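Local coordinates for protein ribonucleoside-diphosphate reductase subunit beta (Streptococcus sanguinis, PDB 4N83) that is the beta subunit of a class Ib ribonucleotide reductase, holds a dimanganese centre, and probably helps make deoxyribonucleotides for DNA synthesis, at residues A[33-38]-A[177-182]; A[39-44]-A[108-113]. All blocks are in the same frame, centred on the assembly; numbering follows the deposited sequence.

Contact 1: residues A[33-38]-A[177-182]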
loop_
_atom_site.group_PDB
_atom_site.type_symbol
_atom_site.label_atom_id
_atom_site.label_comp_id
_atom_site.label_asym_id
_atom_site.label_seq_id
_atom_site.Cartn_x
_atom_site.Cartn_y
_atom_site.Cartn_z
ATOM N N THR A 33 -5.030 -10.678 -12.466
ATOM C CA THR A 33 -6.318 -11.220 -12.904
ATOM C C THR A 33 -6.744 -10.759 -14.306
ATOM O O THR A 33 -7.621 -11.373 -14.916
ATOM C CB THR A 33 -7.433 -10.859 -11.902
ATOM O OG1 THR A 33 -7.368 -9.461 -11.597
ATOM C CG2 THR A 33 -7.278 -11.662 -10.617
ATOM N N ARG A 34 -6.132 -9.687 -14.808
ATOM C CA ARG A 34 -6.418 -9.182 -16.156
ATOM C C ARG A 34 -5.761 -10.042 -17.238
ATOM O O ARG A 34 -6.375 -10.333 -18.266
ATOM C CB ARG A 34 -5.928 -7.739 -16.308
ATOM C CG ARG A 34 -6.563 -6.742 -15.353
ATOM C CD ARG A 34 -5.904 -5.378 -15.487
ATOM N NE ARG A 34 -6.447 -4.400 -14.546
ATOM C CZ ARG A 34 -6.049 -3.131 -14.454
ATOM N NH1 ARG A 34 -5.091 -2.659 -15.247
ATOM N NH2 ARG A 34 -6.612 -2.325 -13.561
ATOM N N ILE A 35 -4.512 -10.441 -16.999
ATOM C CA ILE A 35 -3.710 -11.167 -17.988
ATOM C C ILE A 35 -4.227 -12.598 -18.183
ATOM O O ILE A 35 -4.393 -13.328 -17.207
ATOM C CB ILE A 35 -2.220 -11.208 -17.571
ATOM C CG1 ILE A 35 -1.629 -9.793 -17.567
ATOM C CG2 ILE A 35 -1.416 -12.106 -18.503
ATOM C CD1 ILE A 35 -0.322 -9.669 -16.813
ATOM N N PRO A 36 -4.477 -13.003 -19.447
ATOM C CA PRO A 36 -4.923 -14.368 -19.737
ATOM C C PRO A 36 -3.758 -15.360 -19.818
ATOM O O PRO A 36 -3.090 -15.456 -20.846
ATOM C CB PRO A 36 -5.613 -14.223 -21.096
ATOM C CG PRO A 36 -4.890 -13.104 -21.762
ATOM C CD PRO A 36 -4.415 -12.179 -20.672
ATOM N N LEU A 37 -3.530 -16.097 -18.734
ATOM C CA LEU A 37 -2.406 -17.034 -18.649
ATOM C C LEU A 37 -2.692 -18.384 -19.317
ATOM O O LEU A 37 -1.762 -19.131 -19.629
ATOM C CB LEU A 37 -2.013 -17.250 -17.183
ATOM C CG LEU A 37 -1.420 -16.016 -16.490
ATOM C CD1 LEU A 37 -1.599 -16.091 -14.982
ATOM C CD2 LEU A 37 0.049 -15.849 -16.853
ATOM N N SER A 38 -3.972 -18.691 -19.535
ATOM C CA SER A 38 -4.381 -19.967 -20.131
ATOM C C SER A 38 -3.966 -20.117 -21.599
ATOM O O SER A 38 -3.870 -21.236 -22.105
ATOM C CB SER A 38 -5.898 -20.150 -20.011
ATOM O OG SER A 38 -6.593 -19.169 -20.759
ATOM N N LEU A 177 5.960 -18.043 -24.262
ATOM C CA LEU A 177 5.467 -17.636 -22.938
ATOM C C LEU A 177 5.217 -16.124 -22.871
ATOM O O LEU A 177 5.832 -15.415 -22.072
ATOM C CB LEU A 177 6.450 -18.067 -21.840
ATOM C CG LEU A 177 6.840 -19.547 -21.785
ATOM C CD1 LEU A 177 7.914 -19.767 -20.731
ATOM C CD2 LEU A 177 5.633 -20.431 -21.508
ATOM N N ALA A 178 4.302 -15.647 -23.713
ATOM C CA ALA A 178 4.055 -14.210 -23.877
ATOM C C ALA A 178 3.377 -13.576 -22.661
ATOM O O ALA A 178 3.819 -12.537 -22.168
ATOM C CB ALA A 178 3.226 -13.959 -25.129
ATOM N N ASN A 179 2.303 -14.204 -22.190
ATOM C CA ASN A 179 1.554 -13.710 -21.030
ATOM C C ASN A 179 2.306 -13.895 -19.712
ATOM O O ASN A 179 2.150 -13.097 -18.787
ATOM C CB ASN A 179 0.186 -14.392 -20.952
ATOM C CG ASN A 179 -0.694 -14.069 -22.147
ATOM O OD1 ASN A 179 -0.857 -12.904 -22.511
ATOM N ND2 ASN A 179 -1.270 -15.098 -22.760
ATOM N N VAL A 180 3.118 -14.949 -19.631
ATOM C CA VAL A 180 3.974 -15.189 -18.467
ATOM C C VAL A 180 5.129 -14.185 -18.449
ATOM O O VAL A 180 5.681 -13.883 -17.391
ATOM C CB VAL A 180 4.533 -16.633 -18.454
ATOM C CG1 VAL A 180 5.424 -16.864 -17.237
ATOM C CG2 VAL A 180 3.398 -17.650 -18.481
ATOM N N ALA A 181 5.495 -13.676 -19.624
ATOM C CA ALA A 181 6.526 -12.649 -19.736
ATOM C C ALA A 181 5.979 -11.262 -19.400
ATOM O O ALA A 181 6.637 -10.491 -18.705
ATOM C CB ALA A 181 7.131 -12.656 -21.131
ATOM N N GLU A 182 4.780 -10.951 -19.897
ATOM C CA GLU A 182 4.140 -9.645 -19.655
ATOM C C GLU A 182 3.917 -9.360 -18.170
ATOM O O GLU A 182 4.079 -8.226 -17.721
ATOM C CB GLU A 182 2.801 -9.535 -20.406
ATOM C CG GLU A 182 2.891 -8.838 -21.760
ATOM C CD GLU A 182 3.095 -7.332 -21.657
ATOM O OE1 GLU A 182 3.433 -6.711 -22.688
ATOM O OE2 GLU A 182 2.919 -6.763 -20.558
#
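I35, P36 and L37 lie against the first turn of helix 178-206, where N179 and V180 receive them; this is a loop laid over a helix N-terminus in the all-helical, ferritin-like fold of the ribonucleotide reductase small subunit. The apolar part is made by I35 and L37 from the loop, with V180 on the helix. Methyl CG2 of I35 comes alongside the stem of N179, 3.7 Å from its CB, the two side chains running past each other in opposite directions. In I35 a chi1 of -65° sets CG1 beside the backbone N and leaves CG2 anti to it, while the CG1 branch carries CD1 on toward the backbone of E182. L37 reaches in with its CD2 methyl, 4.1 Å from CG2 of V180. Its leucine length suits a buried place between two helices, since it also rests on S106 and T110 of helix 84-111.

The polar part centres on N179, whose side chain crosses that of P36 at about a right angle. ND2 of N179 makes a weak hydrogen bond to OD1 of D40. Proline suits the loop here because its ring restricts phi and so stiffens the chain; the ring lies loosely beside the amide, CD of P36 4.1 Å from OD1 of N179. The carbonyl of P36 faces the same amide, but the angle is poor for a hydrogen bond even though P36 O and N179 ND2 are 2.7 Å apart.

Contact 2: residues A[39-44]-A[108-113]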
loop_
_atom_site.group_PDB
_atom_site.type_symbol
_atom_site.label_atom_id
_atom_site.label_comp_id
_atom_site.label_asym_id
_atom_site.label_seq_id
_atom_site.Cartn_x
_atom_site.Cartn_y
_atom_site.Cartn_z
ATOM N N ASN A 39 -3.722 -18.992 -22.274
ATOM C CA ASN A 39 -3.272 -19.002 -23.669
ATOM C C ASN A 39 -1.807 -19.423 -23.835
ATOM O O ASN A 39 -1.374 -19.706 -24.952
ATOM C CB ASN A 39 -3.478 -17.625 -24.315
ATOM C CG ASN A 39 -4.930 -17.166 -24.290
ATOM O OD1 ASN A 39 -5.206 -15.967 -24.334
ATOM N ND2 ASN A 39 -5.861 -18.113 -24.217
ATOM N N ASP A 40 -1.054 -19.458 -22.735
ATOM C CA ASP A 40 0.349 -19.891 -22.755
ATOM C C ASP A 40 0.535 -21.367 -22.394
ATOM O O ASP A 40 1.668 -21.846 -22.312
ATOM C CB ASP A 40 1.184 -19.019 -21.814
ATOM C CG ASP A 40 1.335 -17.603 -22.322
ATOM O OD1 ASP A 40 0.451 -17.138 -23.073
ATOM O OD2 ASP A 40 2.339 -16.951 -21.971
ATOM N N LEU A 41 -0.568 -22.085 -22.190
ATOM C CA LEU A 41 -0.513 -23.528 -21.946
ATOM C C LEU A 41 -0.117 -24.310 -23.200
ATOM O O LEU A 41 0.319 -25.457 -23.102
ATOM C CB LEU A 41 -1.855 -24.043 -21.414
ATOM C CG LEU A 41 -2.162 -23.702 -19.953
ATOM C CD1 LEU A 41 -3.624 -23.975 -19.625
ATOM C CD2 LEU A 41 -1.249 -24.477 -19.013
ATOM N N ASP A 42 -0.273 -23.691 -24.369
ATOM C CA ASP A 42 0.124 -24.308 -25.634
ATOM C C ASP A 42 1.647 -24.362 -25.779
ATOM O O ASP A 42 2.190 -25.360 -26.249
ATOM C CB ASP A 42 -0.491 -23.548 -26.815
ATOM C CG ASP A 42 -0.464 -24.347 -28.104
ATOM O OD1 ASP A 42 0.062 -23.832 -29.113
ATOM O OD2 ASP A 42 -0.965 -25.491 -28.110
ATOM N N ASP A 43 2.327 -23.288 -25.370
ATOM C CA ASP A 43 3.793 -23.203 -25.449
ATOM C C ASP A 43 4.492 -23.692 -24.176
ATOM O O ASP A 43 5.662 -24.080 -24.221
ATOM C CB ASP A 43 4.231 -21.765 -25.760
ATOM C CG ASP A 43 4.078 -21.413 -27.227
ATOM O OD1 ASP A 43 4.849 -21.952 -28.049
ATOM O OD2 ASP A 43 3.196 -20.595 -27.558
ATOM N N TRP A 44 3.782 -23.660 -23.051
ATOM C CA TRP A 44 4.313 -24.157 -21.779
ATOM C C TRP A 44 4.519 -25.671 -21.817
ATOM O O TRP A 44 5.555 -26.171 -21.372
ATOM C CB TRP A 44 3.380 -23.775 -20.620
ATOM C CG TRP A 44 3.661 -24.490 -19.326
ATOM C CD1 TRP A 44 2.816 -25.324 -18.651
ATOM C CD2 TRP A 44 4.869 -24.435 -18.554
ATOM N NE1 TRP A 44 3.420 -25.788 -17.507
ATOM C CE2 TRP A 44 4.681 -25.259 -17.424
ATOM C CE3 TRP A 44 6.091 -23.768 -18.707
ATOM C CZ2 TRP A 44 5.670 -25.437 -16.453
ATOM C CZ3 TRP A 44 7.073 -23.945 -17.742
ATOM C CH2 TRP A 44 6.856 -24.772 -16.629
ATOM N N PHE A 108 1.642 -20.062 -11.352
ATOM C CA PHE A 108 1.692 -21.456 -10.912
ATOM C C PHE A 108 0.338 -22.154 -11.059
ATOM O O PHE A 108 0.281 -23.330 -11.424
ATOM C CB PHE A 108 2.156 -21.565 -9.450
ATOM C CG PHE A 108 3.520 -20.976 -9.181
ATOM C CD1 PHE A 108 4.596 -21.239 -10.023
ATOM C CD2 PHE A 108 3.734 -20.184 -8.058
ATOM C CE1 PHE A 108 5.847 -20.701 -9.763
ATOM C CE2 PHE A 108 4.982 -19.646 -7.794
ATOM C CZ PHE A 108 6.041 -19.905 -8.647
ATOM N N SER A 109 -0.742 -21.430 -10.775
ATOM C CA SER A 109 -2.092 -21.999 -10.820
ATOM C C SER A 109 -2.475 -22.494 -12.214
ATOM O O SER A 109 -3.029 -23.585 -12.356
ATOM C CB SER A 109 -3.122 -20.976 -10.339
ATOM O OG SER A 109 -2.883 -20.614 -8.992
ATOM N N THR A 110 -2.174 -21.692 -13.233
ATOM C CA THR A 110 -2.516 -22.034 -14.613
ATOM C C THR A 110 -1.597 -23.127 -15.156
ATOM O O THR A 110 -2.069 -24.156 -15.642
ATOM C CB THR A 110 -2.433 -20.804 -15.541
ATOM O OG1 THR A 110 -3.016 -19.667 -14.894
ATOM C CG2 THR A 110 -3.163 -21.068 -16.856
ATOM N N LEU A 111 -0.289 -22.899 -15.063
ATOM C CA LEU A 111 0.709 -23.820 -15.614
ATOM C C LEU A 111 0.771 -25.140 -14.849
ATOM O O LEU A 111 0.642 -26.211 -15.443
ATOM C CB LEU A 111 2.103 -23.173 -15.624
ATOM C CG LEU A 111 2.443 -22.237 -16.788
ATOM C CD1 LEU A 111 1.450 -21.091 -16.924
ATOM C CD2 LEU A 111 3.859 -21.702 -16.623
ATOM N N ASN A 112 0.960 -25.050 -13.534
ATOM C CA ASN A 112 1.227 -26.225 -12.697
ATOM C C ASN A 112 -0.009 -26.760 -11.975
ATOM O O ASN A 112 -1.055 -26.108 -11.934
ATOM C CB ASN A 112 2.319 -25.902 -11.672
ATOM C CG ASN A 112 3.554 -25.287 -12.307
ATOM O OD1 ASN A 112 3.930 -25.635 -13.426
ATOM N ND2 ASN A 112 4.194 -24.365 -11.594
ATOM N N THR A 113 0.137 -27.956 -11.407
ATOM C CA THR A 113 -0.931 -28.629 -10.664
ATOM C C THR A 113 -0.795 -28.400 -9.156
ATOM O O THR A 113 0.226 -27.894 -8.686
ATOM C CB THR A 113 -0.924 -30.147 -10.939
ATOM O OG1 THR A 113 0.332 -30.706 -10.534
ATOM C CG2 THR A 113 -1.147 -30.426 -12.420
#
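W44 of the short helix 41-44 lays one face of its indole over L111, in the last turn of helix 84-111, a helix-to-helix contact near the surface of the ferritin-like small-subunit fold. The tryptophan's CG is anti to the backbone N (chi1 167°), which carries the ring across to the other helix. There L111 presents an aliphatic surface: its CG sits 3.5 Å from the centroid of the five-membered ring of W44, 6° off the ring normal, a CH-pi contact. CD2 of L111 lies over the middle of the indole, 3.5 Å from CD2 of W44, and CB of L111 reaches the NE1 side. A leucine fits because its branch point and one methyl can cover both rings together. The large indole also touches L177 and V55, and K52 makes a cation-pi contact with it.

L41, one turn earlier, crosses T110 at a slant, with CD1 of L41 4.0 Å from CG2 of T110 and CD2 of L41 3.5 Å from O of T110. T110 turns CG2 to this leucine by placing it anti to the backbone N, while OG1 is hydrogen-bonded to O of S106; threonine thus serves both needs. The side chain of N112, just past the helix, crosses the indole at about a right angle, amide and ring planes 57° apart, and OD1 of N112 comes within 3.5 Å of CZ2 of W44.

How the contacts relate
Contacts 1 and 2 are neighbours, with centres 9 Å apart on the same side of the chain's centre. Residues 33-38 run straight into 39-44, so one continuous piece of chain meets first the start of helix 178-206 and then the end of helix 84-111. In sequence the order is 33-38, 39-44, 108-113, 177-182, which places contact 2 within the span that contact 1 bridges. D40 ties the two together: its OD2 probably accepts a hydrogen bond from N of V180. Both helices also supply manganese ligands: E97 and H100 lie earlier on helix 84-111, E191 and H194 later on helix 178-206, so this connection joins ends of two metal-bearing helices.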